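Local coordinates for BZLF1 trans-activator protein (Human herpesvirus 4, PDB 2C9L) that binds methylated viral DNA as a bZIP homodimer and switches Epstein-Barr virus from latency to the lytic cycle, at residues E37-R42 / I58-D63. The protein carries 2 engineered substitutions. Residues are numbered along the deposited sequence; the frame is centred on the assembly and turned at random.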
ATOM      1  N   GLU C  37     -10.779  -2.833   5.027  1.00 41.01           N
ATOM      2  CA  GLU C  37     -11.002  -4.213   5.452  1.00 41.24           C
ATOM      3  C   GLU C  37     -10.660  -4.347   6.937  1.00 34.59           C
ATOM      4  O   GLU C  37     -11.364  -5.020   7.678  1.00 34.93           O
ATOM      5  CB  GLU C  37     -10.132  -5.186   4.654  1.00 38.30           C
ATOM      6  CG  GLU C  37     -10.159  -6.616   5.199  1.00 54.61           C
ATOM      7  CD  GLU C  37      -9.204  -7.554   4.473  1.00 72.04           C
ATOM      8  OE1 GLU C  37      -9.362  -7.734   3.247  1.00 79.79           O
ATOM      9  OE2 GLU C  37      -8.296  -8.115   5.129  1.00 70.19           O
ATOM     10  N   ASN C  38      -9.569  -3.709   7.356  1.00 35.51           N
ATOM     11  CA  ASN C  38      -9.138  -3.742   8.754  1.00 35.39           C
ATOM     12  C   ASN C  38     -10.278  -3.223   9.629  1.00 38.78           C
ATOM     13  O   ASN C  38     -10.554  -3.776  10.690  1.00 42.43           O
ATOM     14  CB  ASN C  38      -7.880  -2.876   8.939  1.00 29.79           C
ATOM     15  CG  ASN C  38      -7.401  -2.808  10.393  1.00 41.01           C
ATOM     16  OD1 ASN C  38      -7.976  -2.101  11.219  1.00 51.65           O
ATOM     17  ND2 ASN C  38      -6.339  -3.549  10.703  1.00 42.18           N
ATOM     18  N   ASP C  39     -10.946  -2.169   9.170  1.00 31.56           N
ATOM     19  CA  ASP C  39     -12.058  -1.592   9.917  1.00 41.66           C
ATOM     20  C   ASP C  39     -13.262  -2.529   9.943  1.00 41.27           C
ATOM     21  O   ASP C  39     -14.010  -2.564  10.926  1.00 40.03           O
ATOM     22  CB  ASP C  39     -12.463  -0.247   9.307  1.00 46.43           C
ATOM     23  CG  ASP C  39     -11.392   0.816   9.474  1.00 63.54           C
ATOM     24  OD1 ASP C  39     -11.500   1.876   8.820  1.00 64.23           O
ATOM     25  OD2 ASP C  39     -10.446   0.592  10.263  1.00 60.13           O
ATOM     26  N   ARG C  40     -13.458  -3.286   8.868  1.00 29.41           N
ATOM     27  CA  ARG C  40     -14.582  -4.210   8.815  1.00 32.03           C
ATOM     28  C   ARG C  40     -14.375  -5.390   9.754  1.00 32.67           C
ATOM     29  O   ARG C  40     -15.293  -5.799  10.463  1.00 36.15           O
ATOM     30  CB  ARG C  40     -14.799  -4.723   7.391  1.00 49.37           C
ATOM     31  CG  ARG C  40     -15.257  -3.659   6.408  1.00 58.12           C
ATOM     32  CD  ARG C  40     -15.843  -4.307   5.163  1.00 67.37           C
ATOM     33  NE  ARG C  40     -16.967  -5.175   5.507  1.00 76.45           N
ATOM     34  CZ  ARG C  40     -17.706  -5.839   4.625  1.00 76.27           C
ATOM     35  NH1 ARG C  40     -17.451  -5.740   3.327  1.00 80.81           N
ATOM     36  NH2 ARG C  40     -18.704  -6.603   5.043  1.00 82.18           N
ATOM     37  N   LEU C  41     -13.168  -5.937   9.764  1.00 26.60           N
ATOM     38  CA  LEU C  41     -12.871  -7.069  10.624  1.00 36.64           C
ATOM     39  C   LEU C  41     -12.930  -6.682  12.106  1.00 37.51           C
ATOM     40  O   LEU C  41     -13.343  -7.484  12.942  1.00 40.26           O
ATOM     41  CB  LEU C  41     -11.498  -7.651  10.272  1.00 27.46           C
ATOM     42  CG  LEU C  41     -11.399  -8.433   8.956  1.00 43.28           C
ATOM     43  CD1 LEU C  41      -9.999  -8.294   8.365  1.00 37.44           C
ATOM     44  CD2 LEU C  41     -11.742  -9.901   9.205  1.00 25.62           C
ATOM     45  N   ARG C  42     -12.518  -5.460  12.432  1.00 35.13           N
ATOM     46  CA  ARG C  42     -12.549  -5.001  13.822  1.00 37.53           C
ATOM     47  C   ARG C  42     -13.997  -4.852  14.299  1.00 40.09           C
ATOM     48  O   ARG C  42     -14.300  -5.077  15.471  1.00 36.36           O
ATOM     49  CB  ARG C  42     -11.822  -3.657  13.978  1.00 27.84           C
ATOM     50  CG  ARG C  42     -10.291  -3.743  13.935  1.00 46.72           C
ATOM     51  CD  ARG C  42      -9.654  -2.355  14.010  1.00 31.59           C
ATOM     52  NE  ARG C  42      -8.196  -2.387  13.928  1.00 29.07           N
ATOM     53  CZ  ARG C  42      -7.395  -2.769  14.916  1.00 43.58           C
ATOM     54  NH1 ARG C  42      -7.906  -3.154  16.078  1.00 50.38           N
ATOM     55  NH2 ARG C  42      -6.083  -2.762  14.747  1.00 43.28           N
ATOM     56  N   ILE C  58      -5.120  -5.834  19.449  1.00 53.57           N
ATOM     57  CA  ILE C  58      -4.412  -5.527  18.216  1.00 54.95           C
ATOM     58  C   ILE C  58      -4.512  -4.029  17.987  1.00 55.80           C
ATOM     59  O   ILE C  58      -5.416  -3.552  17.299  1.00 53.04           O
ATOM     60  CB  ILE C  58      -5.028  -6.271  17.014  1.00 58.97           C
ATOM     61  CG1 ILE C  58      -5.042  -7.776  17.287  1.00 50.93           C
ATOM     62  CG2 ILE C  58      -4.224  -5.975  15.750  1.00 56.19           C
ATOM     63  CD1 ILE C  58      -5.654  -8.601  16.166  1.00 51.48           C
ATOM     64  N   PRO C  59      -3.575  -3.261  18.566  1.00 58.01           N
ATOM     65  CA  PRO C  59      -3.585  -1.805  18.414  1.00 58.45           C
ATOM     66  C   PRO C  59      -3.676  -1.357  16.962  1.00 55.70           C
ATOM     67  O   PRO C  59      -3.152  -2.014  16.064  1.00 54.58           O
ATOM     68  CB  PRO C  59      -2.279  -1.379  19.086  1.00 65.15           C
ATOM     69  CG  PRO C  59      -1.389  -2.571  18.890  1.00 63.30           C
ATOM     70  CD  PRO C  59      -2.323  -3.713  19.194  1.00 54.51           C
ATOM     71  N   ARG C  60      -4.357  -0.240  16.742  1.00 51.93           N
ATOM     72  CA  ARG C  60      -4.518   0.312  15.407  1.00 58.96           C
ATOM     73  C   ARG C  60      -3.221   0.971  14.948  1.00 59.70           C
ATOM     74  O   ARG C  60      -2.409   1.401  15.763  1.00 63.03           O
ATOM     75  CB  ARG C  60      -5.644   1.345  15.402  1.00 60.89           C
ATOM     76  CG  ARG C  60      -7.030   0.762  15.586  1.00 58.03           C
ATOM     77  CD  ARG C  60      -8.028   1.853  15.938  1.00 65.06           C
ATOM     78  NE  ARG C  60      -9.410   1.400  15.810  1.00 69.46           N
ATOM     79  CZ  ARG C  60     -10.023   1.200  14.648  1.00 76.00           C
ATOM     80  NH1 ARG C  60      -9.376   1.419  13.512  1.00 72.17           N
ATOM     81  NH2 ARG C  60     -11.282   0.784  14.623  1.00 75.64           N
ATOM     82  N   THR C  61      -3.031   1.036  13.636  1.00 61.00           N
ATOM     83  CA  THR C  61      -1.844   1.653  13.058  1.00 65.10           C
ATOM     84  C   THR C  61      -2.288   2.906  12.318  1.00 62.85           C
ATOM     85  O   THR C  61      -3.400   2.961  11.793  1.00 60.99           O
ATOM     86  CB  THR C  61      -1.147   0.696  12.056  1.00 66.21           C
ATOM     87  OG1 THR C  61      -0.501  -0.360  12.775  1.00 71.44           O
ATOM     88  CG2 THR C  61      -0.112   1.436  11.218  1.00 68.43           C
ATOM     89  N   PRO C  62      -1.437   3.941  12.284  1.00 65.57           N
ATOM     90  CA  PRO C  62      -1.838   5.156  11.573  1.00 67.71           C
ATOM     91  C   PRO C  62      -1.936   4.883  10.075  1.00 72.60           C
ATOM     92  O   PRO C  62      -1.712   3.757   9.624  1.00 67.22           O
ATOM     93  CB  PRO C  62      -0.722   6.139  11.920  1.00 70.37           C
ATOM     94  CG  PRO C  62       0.471   5.243  12.092  1.00 69.35           C
ATOM     95  CD  PRO C  62      -0.107   4.105  12.898  1.00 68.36           C
ATOM     96  N   ASP C  63      -2.279   5.912   9.309  1.00 79.79           N
ATOM     97  CA  ASP C  63      -2.400   5.774   7.866  1.00 79.62           C
ATOM     98  C   ASP C  63      -1.822   7.002   7.169  1.00 80.29           C
ATOM     99  O   ASP C  63      -1.489   7.978   7.874  1.00 79.17           O
ATOM    100  CB  ASP C  63      -3.869   5.600   7.474  1.00 85.28           C
ATOM    101  CG  ASP C  63      -4.500   4.362   8.089  1.00 89.06           C
ATOM    102  OD1 ASP C  63      -4.595   4.291   9.333  1.00 91.95           O
ATOM    103  OD2 ASP C  63      -4.906   3.461   7.325  1.00 86.68           O
ATOM    104  OXT ASP C  63      -1.716   6.975   5.925  1.00 83.59           O
TER
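The carbonyl oxygen of I58 is gripped by both terminal nitrogens of R42, with NH1 and NH2 each 2.8 Å from I58 O. The oxygen lies in the guanidinium plane, so the arginine meets it end-on; seen from the carbonyl, NH1 approaches nearly along the C=O axis, whereas NH2 sits above the carbonyl plane. NH2 also makes a weak bond to P59 O (3.3 Å), which lies near the guanidinium plane. One turn back on the helix, N38 OD1 accepts from R42 NE at 2.7 Å, again close to the guanidinium plane, and limits rotation of the group. With CG beside the backbone N (chi1 -75°) and an extended chain from CG to NE, R42 reaches across to residues 58-63. Residues 37-42 lie in the leucine-zipper part of the long bZIP helix 2-48; the chain turns back after residue 48 and, past the short helix 54-57, runs back alongside it. The second subunit takes part: its E37 forms a salt bridge with R42 NH2 and accepts from N38 ND2, which ties the polar cluster to the dimer interface. R60 covers one face of the R42 guanidinium with its CG, 3.6 Å above the centre, and in turn receives R42 CD over its own guanidinium, offset toward the rim. The two planes are 28° apart, and the like charges, with R42 NE and R60 NH1 4.0 Å apart, have carboxylates nearby that probably offset them. D39 OD2 meets R60 NH1 at that group's edge in a long salt bridge of 3.5 Å, while D55 pairs with R60 NE.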